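Local coordinates for protein transcriptional regulator (Vibrio virus VP882, PDB 7DWM) that binds the signal molecule 3,5-dimethylpyrazin-2-ol and probably acts as a DNA-binding transcription regulator of a bacteriophage, at residues A[89-100]-A[230-238]. Residues are numbered along the deposited sequence; the frame is centred on the assembly and turned at random.
Sequences IVLDVHPYANGW and HTQVSMLLK. With A1U (3,5-dimethylpyrazin-2-ol), chain C.
With CG of Trp-100 turned away from its own carbonyl carbon (chi1 -81°), the indole lies against His-230, whose CA makes a CH-pi contact over the six-membered ring, 3.7 Å from its centroid. CG of His-230 likewise lies anti to its carbonyl carbon (chi1 -41°), which turns the imidazole edge to the face of the five-membered ring in a T-shaped pair with planes at 63°; Pro-95 CB and His-94 C lie over the rim of the opposite indole face. Beyond this aromatic start, strand 233-236 runs antiparallel to strand 89-96 and adds an edge strand to the PAS sheet, a worked example of sheet extension by a distant C-terminal tail. Val-93 and Val-233 exchange two backbone hydrogen bonds, as do Leu-91 and Met-235, and Leu-237 N closes the series on Ile-89 O at 2.7 Å. The valines lie side by side, Val-93 CB 3.7 Å from Val-233 CG2, while Leu-237 CD1 reaches Ile-89 CG2 at 3.5 Å. Leu-141 of the second subunit packs on Val-233 and Met-235. Asp-92 and Ser-234 share the other sheet face. Backbone hydrogen bonds and apolar contacts thus largely join the tail to a strand carrying the ligand-pocket residues Asp-92 and Tyr-96.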
loop_
_atom_site.group_PDB
_atom_site.type_symbol
_atom_site.label_atom_id
_atom_site.label_comp_id
_atom_site.label_asym_id
_atom_site.label_seq_id
_atom_site.Cartn_x
_atom_site.Cartn_y
_atom_site.Cartn_z
ATOM N N ILE A 89 -5.565 1.820 -8.674
ATOM C CA ILE A 89 -4.487 2.644 -8.152
ATOM C C ILE A 89 -3.506 2.923 -9.278
ATOM O O ILE A 89 -3.099 2.009 -10.012
ATOM C CB ILE A 89 -3.797 1.964 -6.954
ATOM C CG1 ILE A 89 -4.841 1.467 -5.951
ATOM C CG2 ILE A 89 -2.856 2.916 -6.258
ATOM C CD1 ILE A 89 -4.378 0.282 -5.124
ATOM N N VAL A 90 -3.137 4.186 -9.424
ATOM C CA VAL A 90 -2.167 4.624 -10.413
ATOM C C VAL A 90 -0.935 5.196 -9.736
ATOM O O VAL A 90 -1.024 6.073 -8.858
ATOM C CB VAL A 90 -2.802 5.599 -11.413
ATOM C CG1 VAL A 90 -2.760 6.980 -10.904
ATOM C CG2 VAL A 90 -1.966 5.568 -12.742
ATOM N N LEU A 91 0.214 4.625 -10.088
ATOM C CA LEU A 91 1.525 5.157 -9.766
ATOM C C LEU A 91 1.828 6.272 -10.750
ATOM O O LEU A 91 2.016 6.019 -11.947
ATOM C CB LEU A 91 2.585 4.059 -9.831
ATOM C CG LEU A 91 4.068 4.468 -9.738
ATOM C CD1 LEU A 91 4.383 5.111 -8.394
ATOM C CD2 LEU A 91 4.975 3.271 -9.985
ATOM N N ASP A 92 1.866 7.501 -10.257
ATOM C CA ASP A 92 2.135 8.688 -11.056
ATOM C C ASP A 92 3.452 9.280 -10.577
ATOM O O ASP A 92 3.518 9.896 -9.511
ATOM C CB ASP A 92 0.988 9.689 -10.913
ATOM C CG ASP A 92 -0.065 9.563 -12.013
ATOM O OD1 ASP A 92 0.210 9.874 -13.185
ATOM O OD2 ASP A 92 -1.198 9.174 -11.723
ATOM N N VAL A 93 4.507 9.090 -11.356
ATOM C CA VAL A 93 5.796 9.698 -11.065
ATOM C C VAL A 93 5.983 10.849 -12.042
ATOM O O VAL A 93 6.064 10.638 -13.263
ATOM C CB VAL A 93 6.939 8.678 -11.154
ATOM C CG1 VAL A 93 8.257 9.347 -10.821
ATOM C CG2 VAL A 93 6.674 7.523 -10.198
ATOM N N HIS A 94 6.047 12.066 -11.505
ATOM C CA HIS A 94 5.955 13.244 -12.356
ATOM C C HIS A 94 6.804 14.372 -11.801
ATOM O O HIS A 94 6.983 14.473 -10.581
ATOM C CB HIS A 94 4.504 13.730 -12.489
ATOM C CG HIS A 94 3.643 12.847 -13.331
ATOM N ND1 HIS A 94 3.702 12.838 -14.707
ATOM C CD2 HIS A 94 2.694 11.946 -12.991
ATOM C CE1 HIS A 94 2.831 11.965 -15.180
ATOM N NE2 HIS A 94 2.204 11.411 -14.159
ATOM N N PRO A 95 7.324 15.246 -12.664
ATOM C CA PRO A 95 7.909 16.523 -12.216
ATOM C C PRO A 95 6.812 17.534 -11.888
ATOM O O PRO A 95 6.480 18.438 -12.655
ATOM C CB PRO A 95 8.752 16.945 -13.421
ATOM C CG PRO A 95 8.011 16.390 -14.589
ATOM C CD PRO A 95 7.406 15.085 -14.127
ATOM N N TYR A 96 6.224 17.370 -10.706
ATOM C CA TYR A 96 5.154 18.246 -10.268
ATOM C C TYR A 96 5.701 19.652 -10.010
ATOM O O TYR A 96 6.912 19.895 -10.032
ATOM C CB TYR A 96 4.481 17.676 -9.020
ATOM C CG TYR A 96 3.840 16.319 -9.243
ATOM C CD1 TYR A 96 2.727 16.181 -10.061
ATOM C CD2 TYR A 96 4.352 15.179 -8.638
ATOM C CE1 TYR A 96 2.140 14.945 -10.269
ATOM C CE2 TYR A 96 3.774 13.940 -8.841
ATOM C CZ TYR A 96 2.668 13.829 -9.656
ATOM O OH TYR A 96 2.091 12.598 -9.861
ATOM N N ALA A 97 4.779 20.581 -9.744
ATOM C CA ALA A 97 5.102 22.003 -9.667
ATOM C C ALA A 97 6.210 22.329 -8.671
ATOM O O ALA A 97 6.748 23.441 -8.721
ATOM C CB ALA A 97 3.845 22.797 -9.311
ATOM N N ASN A 98 6.567 21.410 -7.777
ATOM C CA ASN A 98 7.649 21.643 -6.826
ATOM C C ASN A 98 8.624 20.475 -6.809
ATOM O O ASN A 98 9.055 20.016 -5.746
ATOM C CB ASN A 98 7.107 21.921 -5.427
ATOM C CG ASN A 98 7.990 22.880 -4.647
ATOM O OD1 ASN A 98 9.214 22.748 -4.643
ATOM N ND2 ASN A 98 7.373 23.856 -3.989
ATOM N N GLY A 99 8.984 19.975 -7.983
ATOM C CA GLY A 99 9.973 18.926 -8.112
ATOM C C GLY A 99 9.352 17.588 -8.478
ATOM O O GLY A 99 8.135 17.426 -8.562
ATOM N N TRP A 100 10.233 16.628 -8.740
ATOM C CA TRP A 100 9.786 15.275 -9.037
ATOM C C TRP A 100 9.212 14.626 -7.785
ATOM O O TRP A 100 9.783 14.725 -6.696
ATOM C CB TRP A 100 10.941 14.435 -9.578
ATOM C CG TRP A 100 11.217 14.652 -11.033
ATOM C CD1 TRP A 100 11.978 15.643 -11.582
ATOM C CD2 TRP A 100 10.738 13.860 -12.128
ATOM N NE1 TRP A 100 12.000 15.519 -12.950
ATOM C CE2 TRP A 100 11.247 14.431 -13.311
ATOM C CE3 TRP A 100 9.927 12.725 -12.223
ATOM C CZ2 TRP A 100 10.973 13.906 -14.573
ATOM C CZ3 TRP A 100 9.657 12.203 -13.478
ATOM C CH2 TRP A 100 10.178 12.795 -14.635
ATOM N N HIS A 230 13.801 9.970 -12.281
ATOM C CA HIS A 230 13.341 11.067 -13.133
ATOM C C HIS A 230 13.001 10.613 -14.553
ATOM O O HIS A 230 13.523 11.128 -15.542
ATOM C CB HIS A 230 14.380 12.188 -13.183
ATOM C CG HIS A 230 15.025 12.500 -11.862
ATOM N ND1 HIS A 230 16.381 12.368 -11.647
ATOM C CD2 HIS A 230 14.510 12.980 -10.705
ATOM C CE1 HIS A 230 16.670 12.735 -10.411
ATOM N NE2 HIS A 230 15.552 13.112 -9.818
ATOM N N THR A 231 12.083 9.657 -14.654
ATOM C CA THR A 231 11.393 9.392 -15.910
ATOM C C THR A 231 9.902 9.361 -15.626
ATOM O O THR A 231 9.460 8.715 -14.670
ATOM C CB THR A 231 11.847 8.078 -16.583
ATOM O OG1 THR A 231 11.087 6.977 -16.065
ATOM C CG2 THR A 231 13.341 7.820 -16.360
ATOM N N GLN A 232 9.133 10.054 -16.453
ATOM C CA GLN A 232 7.737 10.358 -16.175
ATOM C C GLN A 232 6.866 9.142 -16.480
ATOM O O GLN A 232 6.905 8.619 -17.600
ATOM C CB GLN A 232 7.311 11.559 -17.015
ATOM C CG GLN A 232 6.167 12.376 -16.480
ATOM C CD GLN A 232 5.800 13.490 -17.438
ATOM O OE1 GLN A 232 4.690 14.022 -17.415
ATOM N NE2 GLN A 232 6.743 13.845 -18.295
ATOM N N VAL A 233 6.077 8.681 -15.500
ATOM C CA VAL A 233 5.211 7.522 -15.703
ATOM C C VAL A 233 3.849 7.765 -15.066
ATOM O O VAL A 233 3.699 8.535 -14.114
ATOM C CB VAL A 233 5.809 6.194 -15.154
ATOM C CG1 VAL A 233 7.250 5.981 -15.631
ATOM C CG2 VAL A 233 5.738 6.140 -13.639
ATOM N N SER A 234 2.859 7.040 -15.573
ATOM C CA SER A 234 1.609 6.803 -14.861
ATOM C C SER A 234 1.122 5.424 -15.260
ATOM O O SER A 234 0.836 5.184 -16.434
ATOM C CB SER A 234 0.559 7.853 -15.211
ATOM O OG SER A 234 -0.063 7.543 -16.437
ATOM N N MET A 235 1.020 4.529 -14.289
ATOM C CA MET A 235 0.778 3.115 -14.531
ATOM C C MET A 235 -0.285 2.622 -13.564
ATOM O O MET A 235 -0.244 2.950 -12.374
ATOM C CB MET A 235 2.045 2.279 -14.308
ATOM C CG MET A 235 3.173 2.483 -15.299
ATOM S SD MET A 235 4.629 1.611 -14.683
ATOM C CE MET A 235 4.026 -0.074 -14.700
ATOM N N LEU A 236 -1.209 1.797 -14.045
ATOM C CA LEU A 236 -2.175 1.228 -13.124
ATOM C C LEU A 236 -1.532 0.025 -12.455
ATOM O O LEU A 236 -0.862 -0.780 -13.109
ATOM C CB LEU A 236 -3.471 0.840 -13.843
ATOM C CG LEU A 236 -3.495 0.167 -15.221
ATOM C CD1 LEU A 236 -3.096 -1.304 -15.177
ATOM C CD2 LEU A 236 -4.883 0.322 -15.838
ATOM N N LEU A 237 -1.693 -0.064 -11.144
ATOM C CA LEU A 237 -1.139 -1.176 -10.396
ATOM C C LEU A 237 -2.065 -2.379 -10.487
ATOM O O LEU A 237 -3.291 -2.244 -10.453
ATOM C CB LEU A 237 -0.886 -0.753 -8.953
ATOM C CG LEU A 237 0.099 0.421 -9.002
ATOM C CD1 LEU A 237 -0.232 1.505 -8.002
ATOM C CD2 LEU A 237 1.525 -0.056 -8.819
ATOM N N LYS A 238 -1.468 -3.558 -10.619
ATOM C CA LYS A 238 -2.221 -4.756 -10.964
ATOM C C LYS A 238 -1.993 -5.888 -9.967
ATOM O O LYS A 238 -2.555 -5.887 -8.871
ATOM C CB LYS A 238 -1.840 -5.212 -12.375
ATOM C CG LYS A 238 -1.976 -4.114 -13.419
ATOM C CD LYS A 238 -1.591 -4.585 -14.814
ATOM C CE LYS A 238 -0.364 -5.479 -14.795
ATOM N NZ LYS A 238 0.041 -5.873 -16.172
HETATM C CAB A1U C . -2.534 12.112 -12.302
HETATM C CAC A1U C . -2.656 13.430 -11.797
HETATM C CAE A1U C . -4.982 13.279 -12.042
HETATM C CAF A1U C . -4.764 11.976 -12.537
HETATM C CAG A1U C . -1.420 14.190 -11.400
HETATM C CAH A1U C . -6.348 13.883 -11.910
HETATM N NAA A1U C . -3.595 11.355 -12.689
HETATM N NAD A1U C . -3.896 13.987 -11.676
HETATM O OAI A1U C . -5.928 11.274 -12.906
#